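Long-range contacts in CCMAN5 (Cellulosimicrobium cellulans, PDB 2XSG), which is a family 92 glycoside hydrolase, an alpha-mannosidase that probably uses calcium to cleave mannose from glycans, and enables mannose-6-phosphate modification of yeast-produced lysosomal enzymes: residues A[79-84]-A[147-152]; A[156-161]-A[235-240]; A[436-441]-A[462-467]. All coordinates share one frame; numbering follows the deposited sequence.

Interactions 1 and 2 lie in the N-terminal beta-sandwich domain, with centres about 8 Å apart, and are joined through strands 80-84 and 158-162, neighbours in one sheet. Interaction 2 extends that sheet to strand 235-240, whereas interaction 1 packs strand 80-84 against the opposing sheet. The join is direct: Val-82 N lies 2.9 Å from Val-160 O, and Pro-83 CA touches Leu-159 CD2. Interaction 3 belongs to the helical catalytic domain, its centre about 49 Å from that of interaction 1 and 52 Å from that of interaction 2. There the side chain of Asp-464 is about 14 Å from a bound bis-tris propane molecule.

Interaction 1 of 3, residues A[79-84]-A[147-152]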
loop_
_atom_site.group_PDB
_atom_site.type_symbol
_atom_site.label_atom_id
_atom_site.label_comp_id
_atom_site.label_asym_id
_atom_site.label_seq_id
_atom_site.Cartn_x
_atom_site.Cartn_y
_atom_site.Cartn_z
ATOM N N LEU A 79 17.646 11.760 0.196
ATOM C CA LEU A 79 19.023 11.306 0.096
ATOM C C LEU A 79 19.335 10.827 -1.326
ATOM O O LEU A 79 19.386 9.624 -1.585
ATOM C CB LEU A 79 19.319 10.216 1.127
ATOM C CG LEU A 79 20.720 10.141 1.753
ATOM C CD1 LEU A 79 20.658 9.402 3.095
ATOM C CD2 LEU A 79 21.725 9.468 0.815
ATOM N N LEU A 80 19.540 11.786 -2.224
ATOM C CA LEU A 80 19.788 11.481 -3.620
ATOM C C LEU A 80 21.276 11.318 -3.854
ATOM O O LEU A 80 22.061 12.235 -3.591
ATOM C CB LEU A 80 19.178 12.554 -4.542
ATOM C CG LEU A 80 19.387 12.405 -6.062
ATOM C CD1 LEU A 80 18.571 11.245 -6.621
ATOM C CD2 LEU A 80 19.026 13.713 -6.783
ATOM N N VAL A 81 21.661 10.137 -4.327
ATOM C CA VAL A 81 23.052 9.846 -4.689
ATOM C C VAL A 81 23.201 9.777 -6.216
ATOM O O VAL A 81 22.584 8.941 -6.862
ATOM C CB VAL A 81 23.531 8.524 -4.045
ATOM C CG1 VAL A 81 24.930 8.098 -4.590
ATOM C CG2 VAL A 81 23.515 8.617 -2.485
ATOM N N VAL A 82 24.014 10.677 -6.765
ATOM C CA VAL A 82 24.172 10.847 -8.199
ATOM C C VAL A 82 25.626 10.596 -8.620
ATOM O O VAL A 82 26.517 11.370 -8.234
ATOM C CB VAL A 82 23.789 12.297 -8.650
ATOM C CG1 VAL A 82 23.945 12.458 -10.160
ATOM C CG2 VAL A 82 22.368 12.642 -8.234
ATOM N N PRO A 83 25.872 9.545 -9.430
ATOM C CA PRO A 83 27.217 9.320 -9.959
ATOM C C PRO A 83 27.519 10.270 -11.123
ATOM O O PRO A 83 26.645 10.527 -11.959
ATOM C CB PRO A 83 27.149 7.873 -10.457
ATOM C CG PRO A 83 25.725 7.708 -10.888
ATOM C CD PRO A 83 24.928 8.509 -9.893
ATOM N N THR A 84 28.743 10.791 -11.166
ATOM C CA THR A 84 29.134 11.730 -12.213
ATOM C C THR A 84 30.648 11.764 -12.403
ATOM O O THR A 84 31.403 11.497 -11.458
ATOM C CB THR A 84 28.605 13.147 -11.925
ATOM O OG1 THR A 84 28.881 13.993 -13.041
ATOM C CG2 THR A 84 29.230 13.736 -10.649
ATOM N N HIS A 147 25.436 0.442 -2.939
ATOM C CA HIS A 147 25.738 0.890 -4.298
ATOM C C HIS A 147 27.076 0.308 -4.770
ATOM O O HIS A 147 28.066 0.282 -4.004
ATOM C CB HIS A 147 25.888 2.407 -4.335
ATOM C CG HIS A 147 24.696 3.163 -3.837
ATOM N ND1 HIS A 147 24.039 4.100 -4.609
ATOM C CD2 HIS A 147 24.068 3.153 -2.638
ATOM C CE1 HIS A 147 23.038 4.613 -3.918
ATOM N NE2 HIS A 147 23.032 4.059 -2.719
ATOM N N ARG A 148 27.094 -0.144 -6.025
ATOM C CA ARG A 148 28.343 -0.440 -6.748
ATOM C C ARG A 148 28.332 0.221 -8.132
ATOM O O ARG A 148 27.439 -0.059 -8.955
ATOM C CB ARG A 148 28.556 -1.954 -6.894
ATOM C CG ARG A 148 29.889 -2.322 -7.535
ATOM C CD ARG A 148 30.138 -3.807 -7.458
ATOM N NE ARG A 148 29.054 -4.584 -8.075
ATOM C CZ ARG A 148 28.846 -5.870 -7.824
ATOM N NH1 ARG A 148 29.637 -6.506 -6.956
ATOM N NH2 ARG A 148 27.850 -6.520 -8.421
ATOM N N TYR A 149 29.322 1.082 -8.383
ATOM C CA TYR A 149 29.437 1.839 -9.636
ATOM C C TYR A 149 30.715 1.511 -10.386
ATOM O O TYR A 149 31.788 1.387 -9.779
ATOM C CB TYR A 149 29.422 3.353 -9.357
ATOM C CG TYR A 149 28.138 3.839 -8.759
ATOM C CD1 TYR A 149 28.044 4.097 -7.397
ATOM C CD2 TYR A 149 27.008 4.039 -9.555
ATOM C CE1 TYR A 149 26.857 4.544 -6.836
ATOM C CE2 TYR A 149 25.815 4.477 -8.999
ATOM C CZ TYR A 149 25.742 4.718 -7.638
ATOM O OH TYR A 149 24.569 5.152 -7.073
ATOM N N ALA A 150 30.609 1.371 -11.702
ATOM C CA ALA A 150 31.794 1.268 -12.566
ATOM C C ALA A 150 31.865 2.448 -13.514
ATOM O O ALA A 150 31.017 2.581 -14.387
ATOM C CB ALA A 150 31.781 -0.062 -13.362
ATOM N N PHE A 151 32.883 3.294 -13.365
ATOM C CA PHE A 151 33.044 4.494 -14.207
ATOM C C PHE A 151 33.998 4.220 -15.370
ATOM O O PHE A 151 34.849 3.349 -15.252
ATOM C CB PHE A 151 33.618 5.641 -13.371
ATOM C CG PHE A 151 32.637 6.255 -12.414
ATOM C CD1 PHE A 151 32.280 5.594 -11.247
ATOM C CD2 PHE A 151 32.095 7.512 -12.674
ATOM C CE1 PHE A 151 31.381 6.175 -10.341
ATOM C CE2 PHE A 151 31.200 8.099 -11.780
ATOM C CZ PHE A 151 30.838 7.428 -10.616
ATOM N N PRO A 152 33.878 4.966 -16.487
ATOM C CA PRO A 152 34.822 4.659 -17.581
ATOM C C PRO A 152 36.279 4.879 -17.156
ATOM O O PRO A 152 36.579 5.776 -16.364
ATOM C CB PRO A 152 34.420 5.647 -18.688
ATOM C CG PRO A 152 32.962 5.982 -18.389
ATOM C CD PRO A 152 32.870 5.974 -16.885
#
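Val-81 and Pro-83 face His-147, Tyr-149 and Phe-151 across the interior of a beta-sandwich, the fold of the N-terminal domain in this family. Strands 80-84 and 147-150 belong to different sheets; their axes come within 9.3 Å and run nearly parallel, 15° apart, a separation bridged mainly by side chains.

The main apolar contact is made by the proline ring. Pro-83 meets Tyr-149 at about a right angle, with CB over one face of the phenol in a CH-pi contact, 4.2 Å from the ring centroid, and with CG 3.7 Å from Tyr-149 CE2. The same CB also reaches Phe-151 CZ at 3.7 Å, which wedges the proline between two aromatic side chains. Val-81 and His-147 reach toward each other from opposite strands, Val-81 CB lying 3.9 Å from His-147 CE1. The valine CG1, anti to the backbone N (chi1 172°), extends to the phenol oxygen, touching Tyr-149 OH at 3.9 Å. Ile-134 and Leu-159 add further packing around the proline, and Leu-250 lies against both Val-81 and His-147.

Polar contacts run along the second strand. His-147 ND1 and Tyr-149 OH are 2.7 Å apart in a nearly straight hydrogen bond whose donor may be either group. It ties together two side chains on the same side of the strand, fixing the turn of the imidazole and giving the buried hydroxyl a partner. The other imidazole nitrogen, NE2, is bonded to His-64, so both ring nitrogens are engaged.

Backbone and ring meet at the end of the contact. Thr-84 turns its side chain away, its OG1 bonded to Gly-86 N, but its amide nitrogen lies in the plane of the Phe-151 ring at the edge, and Thr-84 O stands 3.4 Å from Phe-151 CE2.

Interaction 2 of 3, residues A[156-161]-A[235-240]; sequences TPSLVV and GAILTF
Ser-158 to Val-161 pair with Ala-236 to Thr-239 as adjacent antiparallel strands, their axes 4.7 Å apart. Leu-159/Leu-238 and Val-161/Ala-236 are hydrogen-bonded pairs; Val-160/Ile-237 lies between them and Ser-158/Thr-239 beyond Leu-159/Leu-238, both non-hydrogen-bonded pairs. Both hydrogen-bonded rungs are doubly bonded, and Phe-240 N continues the ladder by donating to Pro-157 O at 3.0 Å in an almost straight bond.

Side chains alternate between the faces. Leu-159, Val-161, Ala-236 and Leu-238 point into the sandwich toward strands 185-195 and 248-255. There Val-161 CG2 meets Leu-238 CD1 at 4.0 Å, and Leu-159 CG lies 3.9 Å from Phe-240 CE1. The Phe-240 ring turns its edge to Pro-157 O, which is 3.5 Å from CD1. On the other face, Val-160 and Ile-237 pack together with Trp-217 and Tyr-88 beside them.

Ser-158 OG, anti to its own backbone nitrogen (chi1 169°), crosses to Leu-238 O and donates a 2.8 Å bond from above the carbonyl plane. Leu-159 N donates to the same oxygen at 2.9 Å. An alanine here would keep the ladder but is likely to leave Leu-238 O without its second donor and open a small gap beside Ile-237 CG2. This strand pair is therefore held by regular backbone bonding, with a serine hydroxyl as an additional, side-chain link inside an otherwise largely apolar seam.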
loop_
_atom_site.group_PDB
_atom_site.type_symbol
_atom_site.label_atom_id
_atom_site.label_comp_id
_atom_site.label_asym_id
_atom_site.label_seq_id
_atom_site.Cartn_x
_atom_site.Cartn_y
_atom_site.Cartn_z
ATOM N N THR A 156 37.537 10.748 -13.416
ATOM C CA THR A 156 37.573 11.058 -11.985
ATOM C C THR A 156 36.156 10.828 -11.415
ATOM O O THR A 156 35.275 11.690 -11.572
ATOM C CB THR A 156 37.995 12.522 -11.720
ATOM O OG1 THR A 156 39.222 12.817 -12.396
ATOM C CG2 THR A 156 38.183 12.783 -10.217
ATOM N N PRO A 157 35.922 9.672 -10.756
ATOM C CA PRO A 157 34.589 9.347 -10.242
ATOM C C PRO A 157 34.167 10.280 -9.119
ATOM O O PRO A 157 34.996 10.740 -8.317
ATOM C CB PRO A 157 34.761 7.925 -9.676
ATOM C CG PRO A 157 35.997 7.381 -10.338
ATOM C CD PRO A 157 36.884 8.606 -10.417
ATOM N N SER A 158 32.877 10.575 -9.080
ATOM C CA SER A 158 32.337 11.382 -8.006
ATOM C C SER A 158 30.894 10.960 -7.712
ATOM O O SER A 158 30.166 10.509 -8.603
ATOM C CB SER A 158 32.433 12.860 -8.382
ATOM O OG SER A 158 31.700 13.646 -7.478
ATOM N N LEU A 159 30.499 11.082 -6.455
ATOM C CA LEU A 159 29.119 10.860 -6.084
ATOM C C LEU A 159 28.648 12.105 -5.369
ATOM O O LEU A 159 29.285 12.545 -4.413
ATOM C CB LEU A 159 28.987 9.640 -5.155
ATOM C CG LEU A 159 29.378 8.264 -5.702
ATOM C CD1 LEU A 159 29.194 7.190 -4.651
ATOM C CD2 LEU A 159 28.540 7.906 -6.925
ATOM N N VAL A 160 27.561 12.681 -5.858
ATOM C CA VAL A 160 26.921 13.805 -5.204
ATOM C C VAL A 160 25.908 13.203 -4.243
ATOM O O VAL A 160 25.133 12.316 -4.643
ATOM C CB VAL A 160 26.197 14.699 -6.222
ATOM C CG1 VAL A 160 25.324 15.729 -5.522
ATOM C CG2 VAL A 160 27.208 15.385 -7.143
ATOM N N VAL A 161 25.926 13.662 -2.994
ATOM C CA VAL A 161 24.921 13.255 -2.023
ATOM C C VAL A 161 24.058 14.499 -1.785
ATOM O O VAL A 161 24.474 15.408 -1.092
ATOM C CB VAL A 161 25.570 12.715 -0.711
ATOM C CG1 VAL A 161 24.517 12.254 0.289
ATOM C CG2 VAL A 161 26.573 11.587 -1.005
ATOM N N GLY A 235 24.250 19.390 1.269
ATOM C CA GLY A 235 24.759 18.241 0.550
ATOM C C GLY A 235 26.247 18.044 0.683
ATOM O O GLY A 235 26.943 18.866 1.289
ATOM N N ALA A 236 26.734 16.950 0.107
ATOM C CA ALA A 236 28.162 16.648 0.064
ATOM C C ALA A 236 28.537 16.065 -1.296
ATOM O O ALA A 236 27.722 15.414 -1.951
ATOM C CB ALA A 236 28.543 15.687 1.189
ATOM N N ILE A 237 29.763 16.335 -1.730
ATOM C CA ILE A 237 30.269 15.784 -2.985
ATOM C C ILE A 237 31.528 14.986 -2.683
ATOM O O ILE A 237 32.491 15.518 -2.129
ATOM C CB ILE A 237 30.514 16.885 -4.051
ATOM C CG1 ILE A 237 29.209 17.704 -4.247
ATOM C CG2 ILE A 237 31.000 16.272 -5.359
ATOM C CD1 ILE A 237 29.255 18.765 -5.335
ATOM N N LEU A 238 31.474 13.697 -2.994
ATOM C CA LEU A 238 32.593 12.783 -2.784
ATOM C C LEU A 238 33.357 12.652 -4.087
ATOM O O LEU A 238 32.751 12.439 -5.128
ATOM C CB LEU A 238 32.077 11.400 -2.357
ATOM C CG LEU A 238 31.247 11.342 -1.064
ATOM C CD1 LEU A 238 30.279 10.151 -1.063
ATOM C CD2 LEU A 238 32.151 11.330 0.185
ATOM N N THR A 239 34.678 12.772 -4.023
ATOM C CA THR A 239 35.542 12.631 -5.195
ATOM C C THR A 239 36.573 11.532 -4.928
ATOM O O THR A 239 37.238 11.522 -3.874
ATOM C CB THR A 239 36.225 13.968 -5.571
ATOM O OG1 THR A 239 35.223 14.979 -5.759
ATOM C CG2 THR A 239 37.029 13.833 -6.868
ATOM N N PHE A 240 36.674 10.610 -5.885
ATOM C CA PHE A 240 37.530 9.431 -5.789
ATOM C C PHE A 240 38.744 9.526 -6.719
ATOM O O PHE A 240 38.784 10.354 -7.630
ATOM C CB PHE A 240 36.715 8.164 -6.103
ATOM C CG PHE A 240 35.513 8.004 -5.232
ATOM C CD1 PHE A 240 34.312 8.656 -5.541
ATOM C CD2 PHE A 240 35.583 7.243 -4.065
ATOM C CE1 PHE A 240 33.191 8.522 -4.709
ATOM C CE2 PHE A 240 34.466 7.104 -3.234
ATOM C CZ PHE A 240 33.272 7.741 -3.559
#

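Interaction 3 of 3, residues A[436-441]-A[462-467]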
loop_
_atom_site.group_PDB
_atom_site.type_symbol
_atom_site.label_atom_id
_atom_site.label_comp_id
_atom_site.label_asym_id
_atom_site.label_seq_id
_atom_site.Cartn_x
_atom_site.Cartn_y
_atom_site.Cartn_z
ATOM N N ARG A 436 -10.677 9.615 20.203
ATOM C CA ARG A 436 -10.535 10.978 19.666
ATOM C C ARG A 436 -10.378 10.969 18.142
ATOM O O ARG A 436 -10.847 11.883 17.460
ATOM C CB ARG A 436 -9.351 11.724 20.294
ATOM C CG ARG A 436 -9.456 11.964 21.798
ATOM C CD ARG A 436 -8.320 12.895 22.274
ATOM N NE ARG A 436 -7.001 12.268 22.142
ATOM C CZ ARG A 436 -6.460 11.475 23.064
ATOM N NH1 ARG A 436 -7.119 11.211 24.199
ATOM N NH2 ARG A 436 -5.260 10.943 22.859
ATOM N N LEU A 437 -9.706 9.939 17.624
ATOM C CA LEU A 437 -9.559 9.749 16.188
ATOM C C LEU A 437 -10.929 9.630 15.524
ATOM O O LEU A 437 -11.224 10.323 14.554
ATOM C CB LEU A 437 -8.745 8.481 15.890
ATOM C CG LEU A 437 -8.616 8.149 14.405
ATOM C CD1 LEU A 437 -7.572 9.054 13.742
ATOM C CD2 LEU A 437 -8.261 6.691 14.187
ATOM N N VAL A 438 -11.752 8.746 16.077
ATOM C CA VAL A 438 -13.088 8.488 15.569
ATOM C C VAL A 438 -14.002 9.720 15.712
ATOM O O VAL A 438 -14.789 10.027 14.811
ATOM C CB VAL A 438 -13.673 7.211 16.225
ATOM C CG1 VAL A 438 -15.142 7.002 15.839
ATOM C CG2 VAL A 438 -12.834 6.017 15.825
ATOM N N GLY A 439 -13.850 10.447 16.816
ATOM C CA GLY A 439 -14.624 11.658 17.057
ATOM C C GLY A 439 -15.999 11.285 17.563
ATOM O O GLY A 439 -16.384 10.108 17.537
ATOM N N GLN A 440 -16.732 12.292 18.027
ATOM C CA GLN A 440 -18.107 12.130 18.499
ATOM C C GLN A 440 -19.048 12.944 17.623
ATOM O O GLN A 440 -18.681 14.026 17.158
ATOM C CB GLN A 440 -18.261 12.621 19.944
ATOM C CG GLN A 440 -16.995 12.574 20.782
ATOM C CD GLN A 440 -16.572 11.170 21.087
ATOM O OE1 GLN A 440 -17.410 10.315 21.422
ATOM N NE2 GLN A 440 -15.263 10.903 20.971
ATOM N N TYR A 441 -20.257 12.428 17.398
ATOM C CA TYR A 441 -21.329 13.249 16.838
ATOM C C TYR A 441 -21.541 14.460 17.773
ATOM O O TYR A 441 -21.397 14.333 19.002
ATOM C CB TYR A 441 -22.623 12.438 16.719
ATOM C CG TYR A 441 -22.613 11.377 15.633
ATOM C CD1 TYR A 441 -22.492 11.731 14.286
ATOM C CD2 TYR A 441 -22.744 10.027 15.953
ATOM C CE1 TYR A 441 -22.477 10.759 13.280
ATOM C CE2 TYR A 441 -22.735 9.048 14.967
ATOM C CZ TYR A 441 -22.606 9.420 13.635
ATOM O OH TYR A 441 -22.609 8.463 12.672
ATOM N N GLY A 462 -19.710 5.320 11.280
ATOM C CA GLY A 462 -20.433 4.090 11.567
ATOM C C GLY A 462 -19.473 2.918 11.619
ATOM O O GLY A 462 -19.482 2.145 12.578
ATOM N N TYR A 463 -18.627 2.797 10.594
ATOM C CA TYR A 463 -17.645 1.718 10.556
ATOM C C TYR A 463 -16.579 1.884 11.670
ATOM O O TYR A 463 -16.198 0.909 12.314
ATOM C CB TYR A 463 -16.998 1.638 9.173
ATOM C CG TYR A 463 -16.591 0.246 8.733
ATOM C CD1 TYR A 463 -16.182 -0.724 9.660
ATOM C CD2 TYR A 463 -16.590 -0.102 7.382
ATOM C CE1 TYR A 463 -15.808 -2.006 9.259
ATOM C CE2 TYR A 463 -16.196 -1.394 6.968
ATOM C CZ TYR A 463 -15.806 -2.334 7.918
ATOM O OH TYR A 463 -15.421 -3.609 7.536
ATOM N N ASP A 464 -16.116 3.111 11.897
ATOM C CA ASP A 464 -15.182 3.390 12.993
ATOM C C ASP A 464 -15.731 2.959 14.333
ATOM O O ASP A 464 -15.001 2.368 15.136
ATOM C CB ASP A 464 -14.855 4.878 13.070
ATOM C CG ASP A 464 -13.832 5.306 12.037
ATOM O OD1 ASP A 464 -13.082 4.436 11.524
ATOM O OD2 ASP A 464 -13.779 6.512 11.748
ATOM N N GLN A 465 -17.011 3.266 14.568
ATOM C CA GLN A 465 -17.665 2.943 15.833
ATOM C C GLN A 465 -17.901 1.446 16.000
ATOM O O GLN A 465 -17.719 0.905 17.114
ATOM C CB GLN A 465 -18.962 3.732 16.008
ATOM C CG GLN A 465 -18.763 5.224 16.232
ATOM C CD GLN A 465 -20.093 5.961 16.332
ATOM O OE1 GLN A 465 -21.024 5.651 15.604
ATOM N NE2 GLN A 465 -20.190 6.918 17.256
ATOM N N TYR A 466 -18.269 0.768 14.914
ATOM C CA TYR A 466 -18.264 -0.689 14.951
ATOM C C TYR A 466 -16.893 -1.209 15.442
ATOM O O TYR A 466 -16.827 -2.046 16.337
ATOM C CB TYR A 466 -18.652 -1.352 13.598
ATOM C CG TYR A 466 -18.282 -2.826 13.598
ATOM C CD1 TYR A 466 -19.021 -3.754 14.340
ATOM C CD2 TYR A 466 -17.139 -3.275 12.925
ATOM C CE1 TYR A 466 -18.643 -5.108 14.387
ATOM C CE2 TYR A 466 -16.756 -4.611 12.961
ATOM C CZ TYR A 466 -17.507 -5.521 13.691
ATOM O OH TYR A 466 -17.122 -6.835 13.720
ATOM N N GLY A 467 -15.802 -0.714 14.853
ATOM C CA GLY A 467 -14.453 -1.164 15.230
ATOM C C GLY A 467 -14.101 -0.863 16.679
ATOM O O GLY A 467 -13.591 -1.716 17.402
HETATM O O HOH W 1 -15.260 8.975 12.160
HETATM O O HOH W 2 -22.272 5.921 13.450
#
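Val-438 and Asp-464 pass flank to flank, pointing opposite ways, where the end of helix 427-438 meets the side of helix 455-474, in the catalytic domain, whose clan is that of the (alpha/alpha)6 barrels. The branched end of the valine straddles the aspartate CB: CG1 is 3.5 Å from Asp-464 CB and CG2 only slightly farther. With CG1 anti to the backbone N (chi1 173°), this branch also reaches along the second helix to Gln-465 CG at 4.1 Å, the two side chains crossing obliquely. The aspartate thus offers its aliphatic carbon to the valine, while its carboxylate turns to polar partners. Asp-464 OD2 forms a salt bridge with Arg-408, which would probably favour the charged form, and it also accepts a hydrogen bond from a water 2.9 Å away. The same water donates to Val-438 O, again at 2.9 Å. That carbonyl, close to the helix end, is bonded to Arg-461 as well, so two donors meet it.

Beyond Val-438 the chain leaves the helix at Gly-439, with phi 80°, and runs on extended to Tyr-441, whose ring crosses the end of Gln-465 at a slant. The glutamine stretches out past CG and carries its amide up to the ring, the two planes standing 78° apart. Gln-465 OE1 lies 3.9 Å from Tyr-441 CE2. The amide is held at both ends, NE2 by Gln-487 and OE1 by a water, which leaves it little freedom to flip. Arg-461 makes a cation-pi contact with the tyrosine, and helix 478-495 packs against both Tyr-441 and Gln-465. The second water lies in the plane of the phenol ring, at its edge, accepting from Tyr-441 OH at 2.7 Å and donating to Gln-465 OE1.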